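Putative N-acetylmuramoyl-L-alanine amidase,autolysin cwp6 (PDB 5J72) probably cleaves the bond between N-acetylmuramic acid and L-alanine in peptidoglycan, as a zinc-containing amidase carried on a CWB2 cell wall-anchoring module. Local coordinates at residues G451-I456 with G496-M501; D524-I529 with Y597-V602. All blocks are in the same frame, centred on the assembly; numbering follows the deposited sequence.

Interaction 1 of 2, residues G451-I456 with G496-M501; sequences GKTVVI and GINVVM
Thr453–Ile456 and Asn498–Met501 run side by side as parallel strands, their axes 4.7 Å apart and turned by 24°. Val454 spends both its N-H and its carbonyl on the neighbour, bonding to Asn498 O (2.8 Å from N) and Val500 N (3.0 Å from O); Asn498 N to Lys452 O and Ile456 N to Val500 O complete the set. Beyond the first of these bonds a water carries the pairing on, accepting from Lys452 N and donating to Gly496 O. Gly496 itself, at positive phi, closes the Schellman motif that ends helix 477-494.

Two different faces result. On one, Ile456 CG1 lies beside its own backbone N (chi1 -66°), which swings it over Val499 to meet CG1 at 3.5 Å, while Val454 CG2 touches Ile497 CG2 at 3.7 Å. This apolar side is roofed by helices 477-494 and 619-637. The other face is more polar at its start: Asn498 folds back with CG close to its own N (chi1 -57°), setting OD1 near Thr453 OG1 (3.7 Å), a contact without a hydrogen bond, and 3.4 Å from Lys452 O, where two acceptors face each other. Further along, Val455 CG2 makes a light contact with Val500 CB, 4.3 Å, beneath helix 511-521.

Strand 498-501 is the outermost on this side of the sheet. The chain leaves 453-458, passes through helix 477-494 over one face and returns as the parallel neighbour, a beta-alpha-beta crossover in the alpha/beta sheet of the Amidase_3 domain.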
loop_
_atom_site.group_PDB
_atom_site.type_symbol
_atom_site.label_atom_id
_atom_site.label_comp_id
_atom_site.label_asym_id
_atom_site.label_seq_id
_atom_site.Cartn_x
_atom_site.Cartn_y
_atom_site.Cartn_z
ATOM N N GLY A 451 3.889 24.520 13.486
ATOM C CA GLY A 451 3.834 24.768 12.050
ATOM C C GLY A 451 2.496 25.359 11.668
ATOM O O GLY A 451 1.678 25.646 12.524
ATOM N N LYS A 452 2.270 25.550 10.395
ATOM C CA LYS A 452 1.009 26.120 9.941
ATOM C C LYS A 452 -0.072 25.021 9.812
ATOM O O LYS A 452 0.264 23.864 9.503
ATOM C CB LYS A 452 1.253 26.814 8.595
ATOM C CG LYS A 452 2.331 27.912 8.695
ATOM C CD LYS A 452 1.961 28.996 9.743
ATOM C CE LYS A 452 3.124 29.962 9.989
ATOM N NZ LYS A 452 2.615 31.272 10.483
ATOM N N THR A 453 -1.348 25.374 10.076
ATOM C CA THR A 453 -2.476 24.460 9.965
ATOM C C THR A 453 -3.540 25.015 9.017
ATOM O O THR A 453 -3.911 26.178 9.123
ATOM C CB THR A 453 -3.100 24.240 11.310
ATOM O OG1 THR A 453 -2.107 23.617 12.133
ATOM C CG2 THR A 453 -4.355 23.343 11.239
ATOM N N VAL A 454 -4.024 24.192 8.092
ATOM C CA VAL A 454 -5.044 24.632 7.129
ATOM C C VAL A 454 -6.192 23.620 7.217
ATOM O O VAL A 454 -5.949 22.431 7.412
ATOM C CB VAL A 454 -4.453 24.621 5.701
ATOM C CG1 VAL A 454 -5.526 24.862 4.665
ATOM C CG2 VAL A 454 -3.377 25.701 5.562
ATOM N N VAL A 455 -7.415 24.090 7.076
ATOM C CA VAL A 455 -8.554 23.193 7.015
ATOM C C VAL A 455 -8.975 23.257 5.567
ATOM O O VAL A 455 -9.138 24.337 4.990
ATOM C CB VAL A 455 -9.673 23.586 7.958
ATOM C CG1 VAL A 455 -10.969 22.792 7.638
ATOM C CG2 VAL A 455 -9.266 23.336 9.418
ATOM N N ILE A 456 -9.120 22.058 4.920
ATOM C CA ILE A 456 -9.557 21.970 3.534
ATOM C C ILE A 456 -10.993 21.378 3.570
ATOM O O ILE A 456 -11.207 20.355 4.206
ATOM C CB ILE A 456 -8.613 21.019 2.747
ATOM C CG1 ILE A 456 -7.158 21.633 2.656
ATOM C CG2 ILE A 456 -9.157 20.781 1.360
ATOM C CD1 ILE A 456 -7.192 23.004 1.858
ATOM N N GLY A 496 5.135 20.392 4.550
ATOM C CA GLY A 496 5.202 20.538 5.999
ATOM C C GLY A 496 4.073 21.321 6.650
ATOM O O GLY A 496 4.195 21.722 7.801
ATOM N N ILE A 497 2.946 21.553 5.925
ATOM C CA ILE A 497 1.811 22.269 6.513
ATOM C C ILE A 497 0.807 21.226 7.033
ATOM O O ILE A 497 0.563 20.262 6.334
ATOM C CB ILE A 497 1.203 23.220 5.396
ATOM C CG1 ILE A 497 2.200 24.399 5.121
ATOM C CG2 ILE A 497 -0.178 23.784 5.851
ATOM C CD1 ILE A 497 2.143 25.052 3.706
ATOM N N ASN A 498 0.286 21.379 8.210
ATOM C CA ASN A 498 -0.684 20.457 8.766
ATOM C C ASN A 498 -2.021 20.691 8.116
ATOM O O ASN A 498 -2.431 21.841 8.027
ATOM C CB ASN A 498 -0.844 20.697 10.251
ATOM C CG ASN A 498 0.478 20.573 10.949
ATOM O OD1 ASN A 498 0.801 21.409 11.802
ATOM N ND2 ASN A 498 1.316 19.600 10.573
ATOM N N VAL A 499 -2.715 19.619 7.699
ATOM C CA VAL A 499 -3.995 19.782 7.043
ATOM C C VAL A 499 -5.016 18.955 7.671
ATOM O O VAL A 499 -4.770 17.771 7.907
ATOM C CB VAL A 499 -3.906 19.402 5.549
ATOM C CG1 VAL A 499 -5.247 19.677 4.841
ATOM C CG2 VAL A 499 -2.809 20.188 4.875
ATOM N N VAL A 500 -6.170 19.539 7.979
ATOM C CA VAL A 500 -7.285 18.734 8.469
ATOM C C VAL A 500 -8.355 18.815 7.366
ATOM O O VAL A 500 -8.729 19.932 6.983
ATOM C CB VAL A 500 -7.909 19.271 9.799
ATOM C CG1 VAL A 500 -9.140 18.460 10.148
ATOM C CG2 VAL A 500 -6.894 19.215 10.972
ATOM N N MET A 501 -8.869 17.698 6.868
ATOM C CA MET A 501 -9.911 17.791 5.848
ATOM C C MET A 501 -11.272 17.679 6.534
ATOM O O MET A 501 -11.418 16.855 7.427
ATOM C CB MET A 501 -9.793 16.620 4.844
ATOM C CG MET A 501 -8.456 16.630 4.032
ATOM S SD MET A 501 -8.467 15.460 2.693
ATOM C CE MET A 501 -9.691 16.260 1.577
HETATM O O HOH W 1 4.146 24.718 8.426
#

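Interaction 2 of 2, residues D524-I529 with Y597-V602; sequences DLFTSI and YPAILV
Leu525–Ile529 and Ala599–Val602 pair as parallel strands, axes 4.7 Å apart and inclined by 20°, through four backbone hydrogen bonds. Phe526 and Ser528 each use both N-H and carbonyl; the bond from Ser528 N to Ile600 O (3.0 Å) is practically straight. Where the pairing starts, the Asp524 carbonyl points its O at the CB-CG-CD side of the Pro598 ring, nearest CG at 3.3 Å, and Leu525 CD1 touches Pro598 CB.

Both strands are interior members of the six-stranded mixed sheet of the Amidase_3 domain, and 525-532 carries the zinc ligand His530 one residue past this segment. Leu601, whose side chain comes within about 6 Å of the zinc ion, sets CD1 3.7 Å from Ser528 OG. That hydroxyl, turned opposite its own backbone N (chi1 180°), is hydrogen-bonded to Asp457. On the same face Phe526 CD1 lies 3.9 Å from Ala599 CB, and Ile600 O sits at the ring's edge, near its plane.

On the other face Ile600 lies alongside Thr527, CG1 wedged between its own N and carbonyl carbon (chi1 55°). Thr527 CG2 nestles against Ile600 CD1 at 4.0 Å and Val602 CG2 at 3.9 Å, while the buried Thr527 OG1 has no polar partner.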
loop_
_atom_site.group_PDB
_atom_site.type_symbol
_atom_site.label_atom_id
_atom_site.label_comp_id
_atom_site.label_asym_id
_atom_site.label_seq_id
_atom_site.Cartn_x
_atom_site.Cartn_y
_atom_site.Cartn_z
ATOM N N ASP A 524 -4.867 28.545 10.370
ATOM C CA ASP A 524 -4.330 29.741 9.795
ATOM C C ASP A 524 -5.267 30.109 8.633
ATOM O O ASP A 524 -5.468 31.284 8.332
ATOM C CB ASP A 524 -2.883 29.494 9.266
ATOM C CG ASP A 524 -1.899 29.346 10.428
ATOM O OD1 ASP A 524 -1.395 28.225 10.653
ATOM O OD2 ASP A 524 -1.665 30.332 11.114
ATOM N N LEU A 525 -5.847 29.091 7.936
ATOM C CA LEU A 525 -6.758 29.391 6.806
ATOM C C LEU A 525 -7.667 28.195 6.560
ATOM O O LEU A 525 -7.201 27.060 6.662
ATOM C CB LEU A 525 -5.982 29.651 5.507
ATOM C CG LEU A 525 -6.865 29.947 4.276
ATOM C CD1 LEU A 525 -7.454 31.410 4.428
ATOM C CD2 LEU A 525 -6.102 29.914 2.949
ATOM N N PHE A 526 -8.933 28.459 6.266
ATOM C CA PHE A 526 -9.958 27.476 5.944
ATOM C C PHE A 526 -10.276 27.702 4.511
ATOM O O PHE A 526 -10.628 28.836 4.128
ATOM C CB PHE A 526 -11.184 27.695 6.837
ATOM C CG PHE A 526 -12.408 26.866 6.467
ATOM C CD1 PHE A 526 -13.207 27.215 5.391
ATOM C CD2 PHE A 526 -12.776 25.772 7.225
ATOM C CE1 PHE A 526 -14.362 26.462 5.083
ATOM C CE2 PHE A 526 -13.913 25.032 6.927
ATOM C CZ PHE A 526 -14.698 25.388 5.851
ATOM N N THR A 527 -10.180 26.652 3.659
ATOM C CA THR A 527 -10.478 26.806 2.260
ATOM C C THR A 527 -11.575 25.815 1.839
ATOM O O THR A 527 -11.343 24.610 1.893
ATOM C CB THR A 527 -9.232 26.550 1.430
ATOM O OG1 THR A 527 -8.208 27.465 1.859
ATOM C CG2 THR A 527 -9.427 26.816 -0.031
ATOM N N SER A 528 -12.736 26.330 1.411
ATOM C CA SER A 528 -13.808 25.490 0.915
ATOM C C SER A 528 -13.631 25.382 -0.575
ATOM O O SER A 528 -13.331 26.385 -1.236
ATOM C CB SER A 528 -15.159 26.094 1.332
ATOM O OG SER A 528 -16.248 25.307 0.879
ATOM N N ILE A 529 -13.790 24.183 -1.162
ATOM C CA ILE A 529 -13.549 23.989 -2.568
ATOM C C ILE A 529 -14.837 23.548 -3.202
ATOM O O ILE A 529 -15.419 22.536 -2.793
ATOM C CB ILE A 529 -12.414 22.909 -2.770
ATOM C CG1 ILE A 529 -11.066 23.508 -2.254
ATOM C CG2 ILE A 529 -12.228 22.553 -4.262
ATOM C CD1 ILE A 529 -9.912 22.498 -2.254
ATOM N N TYR A 597 -12.081 32.055 11.905
ATOM C CA TYR A 597 -10.746 32.078 11.324
ATOM C C TYR A 597 -10.815 32.475 9.890
ATOM O O TYR A 597 -11.899 32.453 9.291
ATOM C CB TYR A 597 -10.063 30.701 11.541
ATOM C CG TYR A 597 -9.944 30.503 13.027
ATOM C CD1 TYR A 597 -8.877 31.049 13.733
ATOM C CD2 TYR A 597 -10.962 29.915 13.747
ATOM C CE1 TYR A 597 -8.845 31.029 15.120
ATOM C CE2 TYR A 597 -10.942 29.891 15.141
ATOM C CZ TYR A 597 -9.878 30.450 15.821
ATOM O OH TYR A 597 -9.847 30.427 17.196
ATOM N N PRO A 598 -9.695 32.883 9.291
ATOM C CA PRO A 598 -9.712 33.293 7.880
ATOM C C PRO A 598 -10.277 32.137 6.985
ATOM O O PRO A 598 -9.835 31.004 7.103
ATOM C CB PRO A 598 -8.236 33.603 7.583
ATOM C CG PRO A 598 -7.597 33.729 8.863
ATOM C CD PRO A 598 -8.320 32.776 9.789
ATOM N N ALA A 599 -11.201 32.472 6.083
ATOM C CA ALA A 599 -11.902 31.492 5.264
ATOM C C ALA A 599 -12.235 32.013 3.929
ATOM O O ALA A 599 -12.572 33.185 3.809
ATOM C CB ALA A 599 -13.214 31.096 5.970
ATOM N N ILE A 600 -12.137 31.185 2.893
ATOM C CA ILE A 600 -12.484 31.563 1.539
ATOM C C ILE A 600 -13.183 30.393 0.915
ATOM O O ILE A 600 -13.107 29.257 1.434
ATOM C CB ILE A 600 -11.280 31.886 0.639
ATOM C CG1 ILE A 600 -10.293 30.657 0.662
ATOM C CG2 ILE A 600 -10.538 33.179 1.174
ATOM C CD1 ILE A 600 -9.224 30.784 -0.370
ATOM N N LEU A 601 -13.827 30.637 -0.210
ATOM C CA LEU A 601 -14.490 29.591 -0.937
ATOM C C LEU A 601 -14.113 29.712 -2.376
ATOM O O LEU A 601 -14.400 30.700 -3.048
ATOM C CB LEU A 601 -16.014 29.603 -0.767
ATOM C CG LEU A 601 -16.801 28.465 -1.440
ATOM C CD1 LEU A 601 -18.055 28.196 -0.631
ATOM C CD2 LEU A 601 -17.196 28.745 -2.869
ATOM N N VAL A 602 -13.450 28.680 -2.878
ATOM C CA VAL A 602 -12.967 28.634 -4.237
ATOM C C VAL A 602 -13.952 27.979 -5.144
ATOM O O VAL A 602 -14.358 26.859 -4.871
ATOM C CB VAL A 602 -11.638 27.816 -4.302
ATOM C CG1 VAL A 602 -11.093 27.767 -5.733
ATOM C CG2 VAL A 602 -10.605 28.416 -3.333
#

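The two contacts belong to one sheet: strand 453-458 of interaction 1 is flanked by 498-501 and by 525-532, the first strand of interaction 2. Thr453 O and Asp524 N, 2.8 Å apart, probably form one of the bonds joining them, Val455 O and Thr527 N, 2.9 Å apart, probably another, and Asp524 OD1 also accepts from Thr453 N. Interaction 1 lies at the sheet's border, partly buried, with Thr453 and Asn498 on its more open face and a water at its start. Interaction 2 is buried and lies closer to the zinc. Helix 619-637 spans both, touching Val454 and Ile456 in one, Leu525 and Thr527 in the other.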